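Long-range contacts in dehydroascorbate reductase (Chlamydomonas reinhardtii, PDB 5XFT), which probably catalyses the glutathione-dependent reduction of L-dehydroascorbate to L-ascorbate, releasing glutathione disulfide: residues Y163-F172 with D201-E212; I99-I110 with K121-M132. One frame throughout, in Å; residues are numbered along the deposited sequence.

From the N terminus, the chain first builds the thioredoxin-like half of this GST-superfamily fold and then enters the helical half, where both contacts lie. Interaction 2 comes first: it closes the short turn between helices 103-112 and 118-138, packing them as an antiparallel pair. The chain then runs on through helix 153-173, and interaction 1 brings the C-terminal helix 204-212 back onto it, closing a loop that holds helices 182-193 and 195-199. The two contacts follow in series, neither nested nor crossed. One point where they meet is F107, whose ring packs against H164, A165, A168 and L169 and stands edge-to-face to W211.

Interaction 1. Residues Y163-F172 with D201-E212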
loop_
_atom_site.group_PDB
_atom_site.type_symbol
_atom_site.label_atom_id
_atom_site.label_comp_id
_atom_site.label_asym_id
_atom_site.label_seq_id
_atom_site.Cartn_x
_atom_site.Cartn_y
_atom_site.Cartn_z
ATOM N N TYR A 163 -4.296 -4.250 4.300
ATOM C CA TYR A 163 -4.608 -5.415 3.477
ATOM C C TYR A 163 -3.663 -6.569 3.793
ATOM O O TYR A 163 -4.096 -7.688 4.117
ATOM C CB TYR A 163 -4.504 -5.014 2.004
ATOM C CG TYR A 163 -5.112 -5.973 1.001
ATOM C CD1 TYR A 163 -6.074 -6.901 1.373
ATOM C CD2 TYR A 163 -4.704 -5.947 -0.325
ATOM C CE1 TYR A 163 -6.619 -7.763 0.446
ATOM C CE2 TYR A 163 -5.241 -6.801 -1.254
ATOM C CZ TYR A 163 -6.195 -7.710 -0.870
ATOM O OH TYR A 163 -6.723 -8.563 -1.810
ATOM N N HIS A 164 -2.356 -6.297 3.718
ATOM C CA HIS A 164 -1.361 -7.299 4.078
ATOM C C HIS A 164 -1.563 -7.796 5.503
ATOM O O HIS A 164 -1.426 -8.995 5.773
ATOM C CB HIS A 164 0.044 -6.723 3.916
ATOM C CG HIS A 164 0.536 -6.724 2.505
ATOM N ND1 HIS A 164 1.635 -7.452 2.104
ATOM C CD2 HIS A 164 0.082 -6.086 1.401
ATOM C CE1 HIS A 164 1.838 -7.264 0.813
ATOM N NE2 HIS A 164 0.909 -6.439 0.362
ATOM N N ALA A 165 -1.897 -6.892 6.426
ATOM C CA ALA A 165 -2.019 -7.276 7.829
ATOM C C ALA A 165 -3.142 -8.287 8.025
ATOM O O ALA A 165 -2.928 -9.369 8.585
ATOM C CB ALA A 165 -2.238 -6.039 8.703
ATOM N N VAL A 166 -4.349 -7.965 7.554
ATOM C CA VAL A 166 -5.469 -8.867 7.804
ATOM C C VAL A 166 -5.283 -10.179 7.045
ATOM O O VAL A 166 -5.462 -11.266 7.614
ATOM C CB VAL A 166 -6.819 -8.186 7.485
ATOM C CG1 VAL A 166 -6.989 -6.927 8.321
ATOM C CG2 VAL A 166 -6.958 -7.854 6.010
ATOM N N VAL A 167 -4.865 -10.111 5.775
ATOM C CA VAL A 167 -4.746 -11.331 4.977
ATOM C C VAL A 167 -3.655 -12.234 5.540
ATOM O O VAL A 167 -3.892 -13.405 5.871
ATOM C CB VAL A 167 -4.480 -10.987 3.502
ATOM C CG1 VAL A 167 -4.101 -12.239 2.729
ATOM C CG2 VAL A 167 -5.707 -10.329 2.885
ATOM N N ALA A 168 -2.444 -11.693 5.666
ATOM C CA ALA A 168 -1.307 -12.502 6.082
ATOM C C ALA A 168 -1.475 -13.005 7.508
ATOM O O ALA A 168 -1.162 -14.165 7.803
ATOM C CB ALA A 168 -0.016 -11.699 5.947
ATOM N N LEU A 169 -1.962 -12.150 8.410
ATOM C CA LEU A 169 -2.117 -12.588 9.794
ATOM C C LEU A 169 -3.181 -13.670 9.910
ATOM O O LEU A 169 -2.997 -14.647 10.645
ATOM C CB LEU A 169 -2.452 -11.404 10.696
ATOM C CG LEU A 169 -1.308 -10.458 11.062
ATOM C CD1 LEU A 169 -1.823 -9.400 12.018
ATOM C CD2 LEU A 169 -0.137 -11.201 11.665
ATOM N N LYS A 170 -4.289 -13.524 9.179
ATOM C CA LYS A 170 -5.305 -14.572 9.192
ATOM C C LYS A 170 -4.752 -15.881 8.644
ATOM O O LYS A 170 -5.096 -16.962 9.136
ATOM C CB LYS A 170 -6.531 -14.127 8.397
ATOM C CG LYS A 170 -7.547 -15.229 8.129
ATOM C CD LYS A 170 -8.131 -15.790 9.416
ATOM C CE LYS A 170 -9.298 -16.725 9.125
ATOM N NZ LYS A 170 -8.908 -17.867 8.250
ATOM N N HIS A 171 -3.879 -15.809 7.638
ATOM C CA HIS A 171 -3.411 -17.046 7.018
ATOM C C HIS A 171 -2.338 -17.743 7.851
ATOM O O HIS A 171 -2.374 -18.968 8.026
ATOM C CB HIS A 171 -2.888 -16.767 5.615
ATOM C CG HIS A 171 -2.291 -17.966 4.951
ATOM N ND1 HIS A 171 -0.953 -18.281 5.047
ATOM C CD2 HIS A 171 -2.853 -18.934 4.190
ATOM C CE1 HIS A 171 -0.714 -19.389 4.368
ATOM N NE2 HIS A 171 -1.850 -19.803 3.836
ATOM N N PHE A 172 -1.370 -16.987 8.360
ATOM C CA PHE A 172 -0.224 -17.570 9.045
ATOM C C PHE A 172 -0.423 -17.737 10.544
ATOM O O PHE A 172 0.289 -18.538 11.163
ATOM C CB PHE A 172 1.018 -16.709 8.811
ATOM C CG PHE A 172 1.526 -16.744 7.396
ATOM C CD1 PHE A 172 2.167 -17.867 6.905
ATOM C CD2 PHE A 172 1.371 -15.651 6.563
ATOM C CE1 PHE A 172 2.639 -17.901 5.609
ATOM C CE2 PHE A 172 1.842 -15.681 5.268
ATOM C CZ PHE A 172 2.477 -16.807 4.790
ATOM N N ASP A 201 -5.947 -4.521 -7.515
ATOM C CA ASP A 201 -5.998 -5.551 -6.478
ATOM C C ASP A 201 -5.237 -6.779 -6.965
ATOM O O ASP A 201 -5.662 -7.444 -7.915
ATOM C CB ASP A 201 -7.445 -5.900 -6.138
ATOM C CG ASP A 201 -7.570 -6.766 -4.886
ATOM O OD1 ASP A 201 -6.579 -7.419 -4.491
ATOM O OD2 ASP A 201 -8.673 -6.800 -4.297
ATOM N N TYR A 202 -4.113 -7.086 -6.311
ATOM C CA TYR A 202 -3.316 -8.248 -6.686
ATOM C C TYR A 202 -3.832 -9.548 -6.072
ATOM O O TYR A 202 -3.487 -10.626 -6.569
ATOM C CB TYR A 202 -1.847 -8.032 -6.297
ATOM C CG TYR A 202 -1.655 -7.228 -5.032
ATOM C CD1 TYR A 202 -1.723 -7.835 -3.784
ATOM C CD2 TYR A 202 -1.406 -5.861 -5.084
ATOM C CE1 TYR A 202 -1.547 -7.102 -2.620
ATOM C CE2 TYR A 202 -1.223 -5.122 -3.929
ATOM C CZ TYR A 202 -1.297 -5.749 -2.698
ATOM O OH TYR A 202 -1.125 -5.025 -1.540
ATOM N N GLY A 203 -4.634 -9.481 -5.014
ATOM C CA GLY A 203 -5.251 -10.673 -4.468
ATOM C C GLY A 203 -4.508 -11.226 -3.259
ATOM O O GLY A 203 -3.350 -10.896 -2.990
ATOM N N THR A 204 -5.195 -12.114 -2.527
ATOM C CA THR A 204 -4.673 -12.580 -1.244
ATOM C C THR A 204 -3.572 -13.619 -1.410
ATOM O O THR A 204 -2.659 -13.683 -0.577
ATOM C CB THR A 204 -5.796 -13.149 -0.372
ATOM O OG1 THR A 204 -6.243 -14.400 -0.906
ATOM C CG2 THR A 204 -6.971 -12.177 -0.302
ATOM N N GLU A 205 -3.625 -14.437 -2.463
ATOM C CA GLU A 205 -2.554 -15.407 -2.662
ATOM C C GLU A 205 -1.252 -14.710 -2.994
ATOM O O GLU A 205 -0.182 -15.178 -2.605
ATOM C CB GLU A 205 -2.887 -16.408 -3.769
ATOM C CG GLU A 205 -4.315 -16.935 -3.798
ATOM C CD GLU A 205 -5.326 -15.888 -4.251
ATOM O OE1 GLU A 205 -6.205 -15.550 -3.440
ATOM O OE2 GLU A 205 -5.241 -15.413 -5.406
ATOM N N ALA A 206 -1.314 -13.612 -3.750
ATOM C CA ALA A 206 -0.103 -12.838 -3.987
ATOM C C ALA A 206 0.518 -12.399 -2.668
ATOM O O ALA A 206 1.739 -12.485 -2.488
ATOM C CB ALA A 206 -0.409 -11.635 -4.881
ATOM N N ILE A 207 -0.315 -11.959 -1.718
ATOM C CA ILE A 207 0.182 -11.572 -0.399
ATOM C C ILE A 207 0.800 -12.771 0.314
ATOM O O ILE A 207 1.913 -12.696 0.856
ATOM C CB ILE A 207 -0.954 -10.951 0.436
ATOM C CG1 ILE A 207 -1.613 -9.801 -0.331
ATOM C CG2 ILE A 207 -0.429 -10.488 1.786
ATOM C CD1 ILE A 207 -2.835 -9.203 0.375
ATOM N N ILE A 208 0.076 -13.896 0.328
ATOM C CA ILE A 208 0.552 -15.092 1.017
ATOM C C ILE A 208 1.878 -15.549 0.429
ATOM O O ILE A 208 2.837 -15.818 1.159
ATOM C CB ILE A 208 -0.506 -16.212 0.950
ATOM C CG1 ILE A 208 -1.838 -15.759 1.554
ATOM C CG2 ILE A 208 -0.005 -17.459 1.650
ATOM C CD1 ILE A 208 -1.688 -15.025 2.852
ATOM N N ALA A 209 1.952 -15.646 -0.897
ATOM C CA ALA A 209 3.182 -16.066 -1.558
ATOM C C ALA A 209 4.311 -15.082 -1.293
ATOM O O ALA A 209 5.462 -15.489 -1.096
ATOM C CB ALA A 209 2.944 -16.217 -3.061
ATOM N N GLY A 210 4.005 -13.783 -1.294
ATOM C CA GLY A 210 5.021 -12.802 -0.966
ATOM C C GLY A 210 5.624 -13.043 0.402
ATOM O O GLY A 210 6.844 -12.994 0.571
ATOM N N TRP A 211 4.781 -13.341 1.391
ATOM C CA TRP A 211 5.284 -13.491 2.752
ATOM C C TRP A 211 5.878 -14.873 3.019
ATOM O O TRP A 211 6.802 -14.992 3.834
ATOM C CB TRP A 211 4.168 -13.177 3.743
ATOM C CG TRP A 211 3.959 -11.711 3.881
ATOM C CD1 TRP A 211 2.975 -10.953 3.306
ATOM C CD2 TRP A 211 4.785 -10.807 4.616
ATOM N NE1 TRP A 211 3.128 -9.628 3.662
ATOM C CE2 TRP A 211 4.237 -9.514 4.463
ATOM C CE3 TRP A 211 5.935 -10.966 5.397
ATOM C CZ2 TRP A 211 4.800 -8.390 5.063
ATOM C CZ3 TRP A 211 6.490 -9.851 5.998
ATOM C CH2 TRP A 211 5.921 -8.578 5.828
ATOM N N GLU A 212 5.376 -15.915 2.348
ATOM C CA GLU A 212 5.987 -17.240 2.425
ATOM C C GLU A 212 7.458 -17.198 2.046
ATOM O O GLU A 212 8.256 -17.983 2.570
ATOM C CB GLU A 212 5.241 -18.219 1.517
ATOM C CG GLU A 212 4.147 -19.001 2.218
ATOM C CD GLU A 212 3.204 -19.689 1.249
ATOM O OE1 GLU A 212 2.365 -20.489 1.716
ATOM O OE2 GLU A 212 3.293 -19.425 0.029
#
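In the helical domain of this GST fold, I207 and I208 of the C-terminal helix 204-212 pack knobs-into-holes on helix 153-173. The axes of 163-172 and 204-212 approach to 9.2 Å and cross at -70°, and the loop D201-G203 leads into the crossing. I207 sits among Y163, H164, V167 and A168 and works with both branches. Its CD1 lies over the centre of the Y163 ring, 3.7 Å from the centroid, while its CG2 covers one face of the H164 imidazole.

Next to this knob is an aromatic cluster of Y163, H164, Y202 and W211. With CG beside its own backbone N (chi1 -80°), H164 holds its imidazole out between two partners, both near the ring plane. W211 NE1 donates to H164 ND1 at 3.1 Å in a fairly straight bond (158°), close to the plane of either ring. On the other side H164 NE2 gives Y202 OH a weak bond, 3.1 Å long. The stronger partner of Y202 OH is H25 ND1, in the thioredoxin-like half, close to what is probably a thioredoxin-type CxxC. H164 NE2 also makes a weak bond to D20 O, so this cluster ties the two halves of the fold together.

At the loop, Y163 OH donates to the syn lone pair of D201 OD1 at 2.9 Å. The same oxygen takes the backbone N of G203 on its anti side, tilted out of the carboxylate plane, closing an Asx turn just ahead of the helix.

Toward the far end, I208 drops into the hole formed by V167, A168, H171 and F172. Its CG2 rests over the H171 ring, 3.6 Å from the centroid, and F172 CE2 touches W211 CB at 3.7 Å.

Interaction 2. Residues I99-I110 with K121-M132; sequences IGAKLFPNFRAI and KVAALEEQLAGM
The flat carboxamide of Q128 has K102 spread over one face: the backbone N sits above OE1, and CB lies 3.5 Å from NE2. The N106 amide turns one face to A124 CB, 3.5 Å from ND2; K102 O comes up under ND2 from the other face without bonding, and Q128 CG lies at the ND2 edge. The N106 amide lies between helices 103-112 and 118-138 of the GST helical domain, that of Q128 under the turn into the first. Segments 103-110 and 121-132 run antiparallel (151°) and pack knobs-into-holes: N106 is a knob among K121, A124, L125 and Q128, and L125 is the reciprocal knob, among L103, N106, F107 and I110.

K102 N, at the N-cap position, donates to Q128 OE1 at 3.0 Å (161°). The bend at chi2 (-76°) brings the amide back under K102, and the N-H meets OE1 from well above the carbonyl plane. Cut back to an alanine, Q128 would probably leave K102 N without its side-chain acceptor and open a gap under K102 CB and CG.

L103 CD1 meets L125 CD1 at 3.6 Å. A water accepts from G100 N and donates to Q128 O at 2.6 Å.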
loop_
_atom_site.group_PDB
_atom_site.type_symbol
_atom_site.label_atom_id
_atom_site.label_comp_id
_atom_site.label_asym_id
_atom_site.label_seq_id
_atom_site.Cartn_x
_atom_site.Cartn_y
_atom_site.Cartn_z
ATOM N N ILE A 99 -0.401 8.189 13.163
ATOM C CA ILE A 99 -1.436 7.168 13.063
ATOM C C ILE A 99 -1.099 6.206 11.931
ATOM O O ILE A 99 -0.808 6.627 10.804
ATOM C CB ILE A 99 -2.814 7.814 12.860
ATOM C CG1 ILE A 99 -3.194 8.602 14.117
ATOM C CG2 ILE A 99 -3.864 6.770 12.540
ATOM C CD1 ILE A 99 -4.434 9.430 13.969
ATOM N N GLY A 100 -1.145 4.908 12.228
ATOM C CA GLY A 100 -0.699 3.912 11.284
ATOM C C GLY A 100 0.792 3.892 11.071
ATOM O O GLY A 100 1.271 3.147 10.212
ATOM N N ALA A 101 1.545 4.682 11.839
ATOM C CA ALA A 101 2.978 4.786 11.608
ATOM C C ALA A 101 3.719 3.493 11.918
ATOM O O ALA A 101 4.814 3.285 11.390
ATOM C CB ALA A 101 3.568 5.931 12.435
ATOM N N LYS A 102 3.161 2.624 12.762
ATOM C CA LYS A 102 3.813 1.364 13.105
ATOM C C LYS A 102 2.921 0.162 12.829
ATOM O O LYS A 102 3.188 -0.932 13.337
ATOM C CB LYS A 102 4.256 1.360 14.566
ATOM C CG LYS A 102 4.825 2.668 15.080
ATOM C CD LYS A 102 5.174 2.522 16.549
ATOM C CE LYS A 102 5.365 3.860 17.237
ATOM N NZ LYS A 102 5.467 3.674 18.713
ATOM N N LEU A 103 1.857 0.344 12.046
ATOM C CA LEU A 103 1.024 -0.784 11.642
ATOM C C LEU A 103 1.866 -1.858 10.958
ATOM O O LEU A 103 1.955 -3.004 11.427
ATOM C CB LEU A 103 -0.083 -0.281 10.717
ATOM C CG LEU A 103 -0.927 -1.290 9.948
ATOM C CD1 LEU A 103 -1.709 -2.150 10.918
ATOM C CD2 LEU A 103 -1.865 -0.571 8.989
ATOM N N PHE A 104 2.524 -1.486 9.862
ATOM C CA PHE A 104 3.314 -2.444 9.094
ATOM C C PHE A 104 4.501 -3.000 9.875
ATOM O O PHE A 104 4.711 -4.223 9.837
ATOM C CB PHE A 104 3.748 -1.798 7.773
ATOM C CG PHE A 104 4.568 -2.695 6.894
ATOM C CD1 PHE A 104 5.950 -2.616 6.898
ATOM C CD2 PHE A 104 3.958 -3.613 6.056
ATOM C CE1 PHE A 104 6.708 -3.441 6.087
ATOM C CE2 PHE A 104 4.709 -4.439 5.244
ATOM C CZ PHE A 104 6.085 -4.350 5.261
ATOM N N PRO A 105 5.312 -2.193 10.576
ATOM C CA PRO A 105 6.421 -2.792 11.340
ATOM C C PRO A 105 5.978 -3.762 12.421
ATOM O O PRO A 105 6.628 -4.799 12.607
ATOM C CB PRO A 105 7.130 -1.568 11.937
ATOM C CG PRO A 105 6.826 -0.466 10.990
ATOM C CD PRO A 105 5.419 -0.723 10.531
ATOM N N ASN A 106 4.913 -3.448 13.164
ATOM C CA ASN A 106 4.439 -4.357 14.205
ATOM C C ASN A 106 3.910 -5.641 13.592
ATOM O O ASN A 106 4.192 -6.740 14.078
ATOM C CB ASN A 106 3.341 -3.689 15.041
ATOM C CG ASN A 106 3.851 -2.518 15.860
ATOM O OD1 ASN A 106 5.012 -2.482 16.262
ATOM N ND2 ASN A 106 2.980 -1.549 16.102
ATOM N N PHE A 107 3.116 -5.509 12.526
ATOM C CA PHE A 107 2.567 -6.671 11.838
ATOM C C PHE A 107 3.672 -7.556 11.271
ATOM O O PHE A 107 3.581 -8.793 11.319
ATOM C CB PHE A 107 1.603 -6.182 10.755
ATOM C CG PHE A 107 1.567 -7.034 9.541
ATOM C CD1 PHE A 107 1.074 -8.329 9.604
ATOM C CD2 PHE A 107 1.988 -6.526 8.324
ATOM C CE1 PHE A 107 1.030 -9.110 8.486
ATOM C CE2 PHE A 107 1.942 -7.294 7.197
ATOM C CZ PHE A 107 1.462 -8.592 7.273
ATOM N N ARG A 108 4.730 -6.942 10.757
ATOM C CA ARG A 108 5.864 -7.716 10.282
ATOM C C ARG A 108 6.599 -8.381 11.438
ATOM O O ARG A 108 6.940 -9.564 11.354
ATOM C CB ARG A 108 6.811 -6.827 9.479
ATOM C CG ARG A 108 8.090 -7.533 9.073
ATOM C CD ARG A 108 9.024 -6.595 8.359
ATOM N NE ARG A 108 9.407 -5.481 9.212
ATOM C CZ ARG A 108 10.086 -4.421 8.794
ATOM N NH1 ARG A 108 10.452 -4.320 7.523
ATOM N NH2 ARG A 108 10.385 -3.456 9.651
ATOM N N ALA A 109 6.849 -7.646 12.525
ATOM C CA ALA A 109 7.528 -8.243 13.669
ATOM C C ALA A 109 6.729 -9.408 14.234
ATOM O O ALA A 109 7.301 -10.326 14.834
ATOM C CB ALA A 109 7.774 -7.189 14.749
ATOM N N ILE A 110 5.409 -9.378 14.058
ATOM C CA ILE A 110 4.578 -10.509 14.442
ATOM C C ILE A 110 4.817 -11.680 13.500
ATOM O O ILE A 110 4.988 -12.824 13.939
ATOM C CB ILE A 110 3.097 -10.094 14.466
ATOM C CG1 ILE A 110 2.833 -9.124 15.621
ATOM C CG2 ILE A 110 2.187 -11.325 14.535
ATOM C CD1 ILE A 110 1.493 -8.467 15.545
ATOM N N LYS A 121 4.495 -7.088 20.482
ATOM C CA LYS A 121 4.183 -6.602 19.140
ATOM C C LYS A 121 2.689 -6.701 18.839
ATOM O O LYS A 121 2.122 -5.827 18.172
ATOM C CB LYS A 121 5.000 -7.377 18.109
ATOM C CG LYS A 121 6.483 -7.013 18.102
ATOM C CD LYS A 121 6.688 -5.509 17.918
ATOM C CE LYS A 121 8.161 -5.148 17.766
ATOM N NZ LYS A 121 8.998 -5.646 18.889
ATOM N N VAL A 122 2.036 -7.760 19.319
ATOM C CA VAL A 122 0.587 -7.869 19.194
ATOM C C VAL A 122 -0.087 -6.693 19.884
ATOM O O VAL A 122 -0.997 -6.055 19.325
ATOM C CB VAL A 122 0.103 -9.217 19.765
ATOM C CG1 VAL A 122 -1.422 -9.265 19.819
ATOM C CG2 VAL A 122 0.633 -10.371 18.936
ATOM N N ALA A 123 0.359 -6.375 21.103
ATOM C CA ALA A 123 -0.230 -5.245 21.818
ATOM C C ALA A 123 -0.071 -3.946 21.024
ATOM O O ALA A 123 -1.047 -3.212 20.802
ATOM C CB ALA A 123 0.397 -5.129 23.206
ATOM N N ALA A 124 1.150 -3.670 20.557
ATOM C CA ALA A 124 1.412 -2.442 19.810
ATOM C C ALA A 124 0.575 -2.378 18.536
ATOM O O ALA A 124 -0.016 -1.334 18.213
ATOM C CB ALA A 124 2.901 -2.345 19.485
ATOM N N LEU A 125 0.514 -3.489 17.797
ATOM C CA LEU A 125 -0.328 -3.547 16.608
ATOM C C LEU A 125 -1.750 -3.134 16.937
ATOM O O LEU A 125 -2.354 -2.322 16.221
ATOM C CB LEU A 125 -0.320 -4.956 16.006
ATOM C CG LEU A 125 -1.279 -5.110 14.823
ATOM C CD1 LEU A 125 -0.789 -4.261 13.653
ATOM C CD2 LEU A 125 -1.453 -6.562 14.405
ATOM N N GLU A 126 -2.293 -3.658 18.038
ATOM C CA GLU A 126 -3.686 -3.362 18.344
ATOM C C GLU A 126 -3.863 -1.906 18.767
ATOM O O GLU A 126 -4.941 -1.329 18.585
ATOM C CB GLU A 126 -4.224 -4.315 19.413
ATOM C CG GLU A 126 -5.760 -4.353 19.401
ATOM C CD GLU A 126 -6.405 -4.413 20.780
ATOM O OE1 GLU A 126 -6.314 -3.425 21.547
ATOM O OE2 GLU A 126 -7.066 -5.432 21.067
ATOM N N GLU A 127 -2.825 -1.290 19.338
ATOM C CA GLU A 127 -2.891 0.155 19.545
ATOM C C GLU A 127 -2.971 0.902 18.211
ATOM O O GLU A 127 -3.732 1.871 18.075
ATOM C CB GLU A 127 -1.691 0.633 20.363
ATOM C CG GLU A 127 -1.533 2.142 20.361
ATOM C CD GLU A 127 -0.558 2.643 21.407
ATOM O OE1 GLU A 127 -0.919 3.592 22.128
ATOM O OE2 GLU A 127 0.566 2.105 21.507
ATOM N N GLN A 128 -2.200 0.464 17.213
ATOM C CA GLN A 128 -2.263 1.104 15.900
ATOM C C GLN A 128 -3.657 0.980 15.293
ATOM O O GLN A 128 -4.263 1.979 14.873
ATOM C CB GLN A 128 -1.212 0.490 14.973
ATOM C CG GLN A 128 0.216 0.683 15.444
ATOM C CD GLN A 128 0.725 2.084 15.198
ATOM O OE1 GLN A 128 0.523 2.647 14.123
ATOM N NE2 GLN A 128 1.397 2.655 16.188
ATOM N N LEU A 129 -4.181 -0.248 15.238
ATOM C CA LEU A 129 -5.517 -0.466 14.692
ATOM C C LEU A 129 -6.568 0.302 15.479
ATOM O O LEU A 129 -7.594 0.715 14.923
ATOM C CB LEU A 129 -5.844 -1.956 14.692
ATOM C CG LEU A 129 -4.993 -2.843 13.791
ATOM C CD1 LEU A 129 -5.404 -4.295 13.958
ATOM C CD2 LEU A 129 -5.153 -2.404 12.351
ATOM N N ALA A 130 -6.337 0.494 16.779
ATOM C CA ALA A 130 -7.255 1.289 17.582
ATOM C C ALA A 130 -7.230 2.749 17.149
ATOM O O ALA A 130 -8.282 3.370 16.969
ATOM C CB ALA A 130 -6.910 1.157 19.065
ATOM N N GLY A 131 -6.034 3.316 16.982
ATOM C CA GLY A 131 -5.904 4.672 16.478
ATOM C C GLY A 131 -6.644 4.891 15.174
ATOM O O GLY A 131 -7.476 5.802 15.065
ATOM N N MET A 132 -6.360 4.042 14.178
ATOM C CA MET A 132 -7.034 4.172 12.888
ATOM C C MET A 132 -8.544 4.043 13.040
ATOM O O MET A 132 -9.309 4.822 12.456
ATOM C CB MET A 132 -6.511 3.117 11.912
ATOM C CG MET A 132 -5.024 3.217 11.630
ATOM S SD MET A 132 -4.383 1.747 10.813
ATOM C CE MET A 132 -5.381 1.710 9.328
HETATM O O HOH W 1 -2.874 4.156 14.530
#